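Local coordinates for endoribonuclease MazF4 (PDB 5XE2), which cleaves single-stranded mRNA at UCGCU sequences as the toxin of a type II toxin-antitoxin system, an activity countered by its cognate antitoxin MazE4, at residues Thr46-Ile50 with Pro51-Ala55; Ala89-Asn92 with Lys93-Ala97. All coordinates share one frame; numbering follows the deposited sequence.

Interaction 1 (Thr46-Ile50 with Pro51-Ala55)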
loop_
_atom_site.group_PDB
_atom_site.type_symbol
_atom_site.label_atom_id
_atom_site.label_comp_id
_atom_site.label_asym_id
_atom_site.label_seq_id
_atom_site.Cartn_x
_atom_site.Cartn_y
_atom_site.Cartn_z
ATOM N N THR A 46 6.515 4.439 -18.122
ATOM C CA THR A 46 6.221 3.129 -18.675
ATOM C C THR A 46 4.724 3.029 -18.897
ATOM O O THR A 46 3.931 3.405 -18.034
ATOM C CB THR A 46 6.687 1.980 -17.757
ATOM O OG1 THR A 46 8.081 2.126 -17.483
ATOM C CG2 THR A 46 6.454 0.631 -18.412
ATOM N N ARG A 47 4.364 2.551 -20.077
ATOM C CA ARG A 47 2.987 2.430 -20.492
ATOM C C ARG A 47 2.565 0.974 -20.390
ATOM O O ARG A 47 3.258 0.093 -20.902
ATOM C CB ARG A 47 2.852 2.902 -21.934
ATOM C CG ARG A 47 1.476 2.693 -22.526
ATOM C CD ARG A 47 1.429 3.251 -23.926
ATOM N NE ARG A 47 0.103 3.084 -24.507
ATOM C CZ ARG A 47 -0.239 3.485 -25.729
ATOM N NH1 ARG A 47 0.651 4.083 -26.524
ATOM N NH2 ARG A 47 -1.484 3.283 -26.156
ATOM N N ARG A 48 1.453 0.732 -19.702
ATOM C CA ARG A 48 0.763 -0.558 -19.731
ATOM C C ARG A 48 -0.740 -0.342 -19.674
ATOM O O ARG A 48 -1.201 0.687 -19.189
ATOM C CB ARG A 48 1.220 -1.435 -18.575
ATOM C CG ARG A 48 2.691 -1.784 -18.680
ATOM C CD ARG A 48 3.096 -2.761 -17.626
ATOM N NE ARG A 48 2.484 -4.063 -17.843
ATOM C CZ ARG A 48 2.464 -5.038 -16.940
ATOM N NH1 ARG A 48 3.006 -4.859 -15.742
ATOM N NH2 ARG A 48 1.884 -6.195 -17.233
ATOM N N THR A 49 -1.492 -1.304 -20.195
ATOM C CA THR A 49 -2.952 -1.205 -20.264
ATOM C C THR A 49 -3.552 -2.336 -19.423
ATOM O O THR A 49 -4.112 -3.299 -19.952
ATOM C CB THR A 49 -3.471 -1.238 -21.734
ATOM O OG1 THR A 49 -3.566 -2.589 -22.209
ATOM C CG2 THR A 49 -2.551 -0.441 -22.668
ATOM N N ILE A 50 -3.404 -2.211 -18.106
ATOM C CA ILE A 50 -3.873 -3.231 -17.160
ATOM C C ILE A 50 -4.664 -2.568 -16.022
ATOM O O ILE A 50 -4.468 -1.384 -15.760
ATOM C CB ILE A 50 -2.703 -4.095 -16.621
ATOM C CG1 ILE A 50 -1.665 -3.245 -15.874
ATOM C CG2 ILE A 50 -2.040 -4.840 -17.769
ATOM C CD1 ILE A 50 -0.561 -4.059 -15.222
ATOM N N PRO A 51 -5.571 -3.324 -15.356
ATOM C CA PRO A 51 -6.454 -2.704 -14.357
ATOM C C PRO A 51 -5.753 -1.878 -13.266
ATOM O O PRO A 51 -6.305 -0.882 -12.816
ATOM C CB PRO A 51 -7.189 -3.905 -13.747
ATOM C CG PRO A 51 -7.220 -4.915 -14.835
ATOM C CD PRO A 51 -5.953 -4.728 -15.623
ATOM N N THR A 52 -4.547 -2.265 -12.860
ATOM C CA THR A 52 -3.835 -1.551 -11.781
ATOM C C THR A 52 -2.975 -0.358 -12.228
ATOM O O THR A 52 -2.326 0.276 -11.392
ATOM C CB THR A 52 -2.977 -2.525 -10.965
ATOM O OG1 THR A 52 -2.201 -3.340 -11.859
ATOM C CG2 THR A 52 -3.879 -3.398 -10.102
ATOM N N TRP A 53 -2.950 -0.067 -13.529
ATOM C CA TRP A 53 -2.263 1.107 -14.055
ATOM C C TRP A 53 -3.306 2.136 -14.474
ATOM O O TRP A 53 -4.323 1.773 -15.066
ATOM C CB TRP A 53 -1.344 0.723 -15.212
ATOM C CG TRP A 53 -0.101 0.039 -14.706
ATOM C CD1 TRP A 53 -0.029 -0.959 -13.761
ATOM C CD2 TRP A 53 1.236 0.314 -15.085
ATOM N NE1 TRP A 53 1.269 -1.323 -13.547
ATOM C CE2 TRP A 53 2.070 -0.560 -14.346
ATOM C CE3 TRP A 53 1.821 1.206 -15.980
ATOM C CZ2 TRP A 53 3.455 -0.564 -14.479
ATOM C CZ3 TRP A 53 3.181 1.194 -16.110
ATOM C CH2 TRP A 53 3.990 0.323 -15.367
ATOM N N VAL A 54 -3.075 3.396 -14.113
ATOM C CA VAL A 54 -3.980 4.498 -14.445
ATOM C C VAL A 54 -3.203 5.556 -15.228
ATOM O O VAL A 54 -2.268 6.141 -14.707
ATOM C CB VAL A 54 -4.596 5.140 -13.173
ATOM C CG1 VAL A 54 -5.575 6.248 -13.547
ATOM C CG2 VAL A 54 -5.295 4.082 -12.325
ATOM N N ALA A 55 -3.598 5.790 -16.475
ATOM C CA ALA A 55 -3.006 6.849 -17.282
ATOM C C ALA A 55 -3.497 8.211 -16.797
ATOM O O ALA A 55 -4.684 8.394 -16.503
ATOM C CB ALA A 55 -3.356 6.663 -18.762
#
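The aliphatic part of Arg-48 lies across one face of the Trp-53 indole. Its CB sits over the rim of the ring system, and CD stands above the six-membered ring, 3.9 Å from the centroid and 14° off the normal, a CH-pi contact. Arg-48 CG lies anti to its own carbonyl carbon (chi1 -64°), and the bend at chi3 then carries the guanidinium past the benzene ring. The charged group is turned 65° from the indole plane, and with CZ 5.5 Å from the centroid of the five-membered ring any cation-pi attraction is weak.

Further apolar contact comes from Ile-50, which runs side by side with Trp-53; its CD1 touches Trp-53 CD1 at 3.5 Å. The same methyl lies over the centre of the Arg-48 guanidinium, 3.6 Å above its plane, so it touches both the guanidinium face and the indole. Thr-52 OG1 lies 3.8 Å from Ile-50 CD1. At the far end of the ring, Thr-46 CG2 meets Trp-53 CH2 at 3.9 Å.

The stretch is the surface loop that leaves strand 37-44 and turns into the edge strand 53-55 of the MazF-like antiparallel sheet. A type I beta turn, Ile-50 to Trp-53, makes the entry.

Polar contacts are few. Trp-53 N donates to Ile-50 O at 3.0 Å in a nearly straight bond that closes the turn. Thr-46 O approaches the indole edge, 3.0 Å from Trp-53 CZ3. Within the turn, Thr-52 OG1 is hydrogen-bonded to Asp-69 of strand 65-75.

Interaction 2 (Ala89-Asn92 with Lys93-Ala97); sequences ATMN and KINTA
With chi1 at -78° in Asn-92 and -64° in Asn-95, both side chains lean back along the helix beside their own backbone N, and their amides come together on one flank. The two planes are 60° apart and the groups do not bond directly: Asn-92 OD1 and Asn-95 ND2 are bridged by a water, which donates to the first at 3.0 Å and accepts from the second at 2.8 Å. On the other side of its amide, Asn-95 OD1 is hydrogen-bonded to Arg-8.

Met-91, bent at both chi2 and chi3, curls its thioether so that SD rests 3.7 Å from Ile-94 CD1. The same methyl also meets Thr-90 CG2, so two residues of the preceding turn pack against one isoleucine branch.

All this belongs to helix 88-101, which packs its buried flank on the antiparallel sheet of the MazF-like fold: Ile-94 touches Val-54, Val-66 and Leu-24. Farther along, Asn-95 and Thr-96 pack on Leu-104 and Trp-106 of the second subunit.

Four i to i+4 backbone bonds cross the junction. Asn-95 N to Met-91 O is the shortest, at 2.8 Å; Ile-94 N to Thr-90 O is 3.0 Å, while those from Lys-93 and Thr-96 are weak. Waters also bridge neighbouring turns. One donates to Thr-90 OG1, which also bonds Asp-60 and Thr-87, and accepts from Lys-93 NZ at 2.7 Å, the lysine chain being extended beyond CG to get there. Another donates to Asn-92 O at 3.0 Å and is hydrogen-bonded to Thr-96 OG1.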
loop_
_atom_site.group_PDB
_atom_site.type_symbol
_atom_site.label_atom_id
_atom_site.label_comp_id
_atom_site.label_asym_id
_atom_site.label_seq_id
_atom_site.Cartn_x
_atom_site.Cartn_y
_atom_site.Cartn_z
ATOM N N ALA A 89 -11.366 13.174 -10.813
ATOM C CA ALA A 89 -11.676 12.128 -11.788
ATOM C C ALA A 89 -10.577 11.068 -11.857
ATOM O O ALA A 89 -10.856 9.878 -11.757
ATOM C CB ALA A 89 -11.898 12.727 -13.174
ATOM N N THR A 90 -9.331 11.499 -12.035
ATOM C CA THR A 90 -8.218 10.545 -12.102
ATOM C C THR A 90 -8.015 9.822 -10.756
ATOM O O THR A 90 -7.719 8.630 -10.749
ATOM C CB THR A 90 -6.927 11.207 -12.623
ATOM O OG1 THR A 90 -7.146 11.671 -13.962
ATOM C CG2 THR A 90 -5.740 10.221 -12.633
ATOM N N MET A 91 -8.218 10.522 -9.632
ATOM C CA MET A 91 -8.110 9.889 -8.300
ATOM C C MET A 91 -9.125 8.767 -8.083
ATOM O O MET A 91 -8.802 7.767 -7.433
ATOM C CB MET A 91 -8.235 10.910 -7.157
ATOM C CG MET A 91 -6.981 11.717 -6.860
ATOM S SD MET A 91 -5.465 10.751 -6.621
ATOM C CE MET A 91 -5.856 9.728 -5.215
ATOM N N ASN A 92 -10.340 8.932 -8.620
ATOM C CA ASN A 92 -11.371 7.888 -8.536
ATOM C C ASN A 92 -10.960 6.609 -9.238
ATOM O O ASN A 92 -11.222 5.523 -8.732
ATOM C CB ASN A 92 -12.718 8.374 -9.097
ATOM C CG ASN A 92 -13.478 9.264 -8.126
ATOM O OD1 ASN A 92 -13.304 9.181 -6.909
ATOM N ND2 ASN A 92 -14.339 10.115 -8.661
ATOM N N LYS A 93 -10.322 6.741 -10.400
ATOM C CA LYS A 93 -9.720 5.597 -11.099
ATOM C C LYS A 93 -8.615 4.978 -10.251
ATOM O O LYS A 93 -8.495 3.762 -10.179
ATOM C CB LYS A 93 -9.124 6.010 -12.449
ATOM C CG LYS A 93 -10.124 6.520 -13.471
ATOM C CD LYS A 93 -9.413 6.948 -14.748
ATOM C CE LYS A 93 -10.278 7.851 -15.597
ATOM N NZ LYS A 93 -9.548 8.333 -16.808
ATOM N N ILE A 94 -7.807 5.830 -9.623
ATOM C CA ILE A 94 -6.742 5.362 -8.737
ATOM C C ILE A 94 -7.318 4.598 -7.546
ATOM O O ILE A 94 -6.762 3.574 -7.165
ATOM C CB ILE A 94 -5.800 6.510 -8.297
ATOM C CG1 ILE A 94 -4.997 6.999 -9.503
ATOM C CG2 ILE A 94 -4.849 6.054 -7.185
ATOM C CD1 ILE A 94 -4.450 8.399 -9.352
ATOM N N ASN A 95 -8.438 5.062 -6.984
ATOM C CA ASN A 95 -9.081 4.322 -5.883
ATOM C C ASN A 95 -9.436 2.896 -6.272
ATOM O O ASN A 95 -9.222 1.968 -5.495
ATOM C CB ASN A 95 -10.347 5.013 -5.391
ATOM C CG ASN A 95 -10.081 6.373 -4.785
ATOM O OD1 ASN A 95 -8.974 6.675 -4.319
ATOM N ND2 ASN A 95 -11.107 7.204 -4.776
ATOM N N THR A 96 -9.982 2.730 -7.473
ATOM C CA THR A 96 -10.374 1.408 -7.968
ATOM C C THR A 96 -9.138 0.549 -8.201
ATOM O O THR A 96 -9.123 -0.624 -7.827
ATOM C CB THR A 96 -11.203 1.521 -9.263
ATOM O OG1 THR A 96 -12.329 2.365 -9.011
ATOM C CG2 THR A 96 -11.697 0.149 -9.728
ATOM N N ALA A 97 -8.112 1.150 -8.810
ATOM C CA ALA A 97 -6.846 0.472 -9.076
ATOM C C ALA A 97 -6.165 -0.036 -7.786
ATOM O O ALA A 97 -5.700 -1.182 -7.722
ATOM C CB ALA A 97 -5.917 1.399 -9.848
HETATM O O HOH W 1 -7.345 9.650 -16.053
HETATM O O HOH W 2 -13.484 6.367 -5.929
HETATM O O HOH W 3 -13.753 4.294 -7.716
#

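Interaction 1 is a surface contact in the loop leading into edge strand 53-55; interaction 2 is partly buried, with one flank of helix 88-101 turned to the sheet and another to solvent and the second subunit. Their chemistry differs accordingly: an indole with an arginine chain over one face and an isoleucine beside it, plus a single backbone bond, in the loop, against repeated helical bonds, water bridges and a small apolar cluster in the helix. The two touch where the strand runs beneath the helix. Val-54 CG2 lies 3.7 Å from Ala-97 CB, and Val-54 CG1 is equally close to Lys-93 CB, while Trp-53, the residue before it, packs against the loop 46-50.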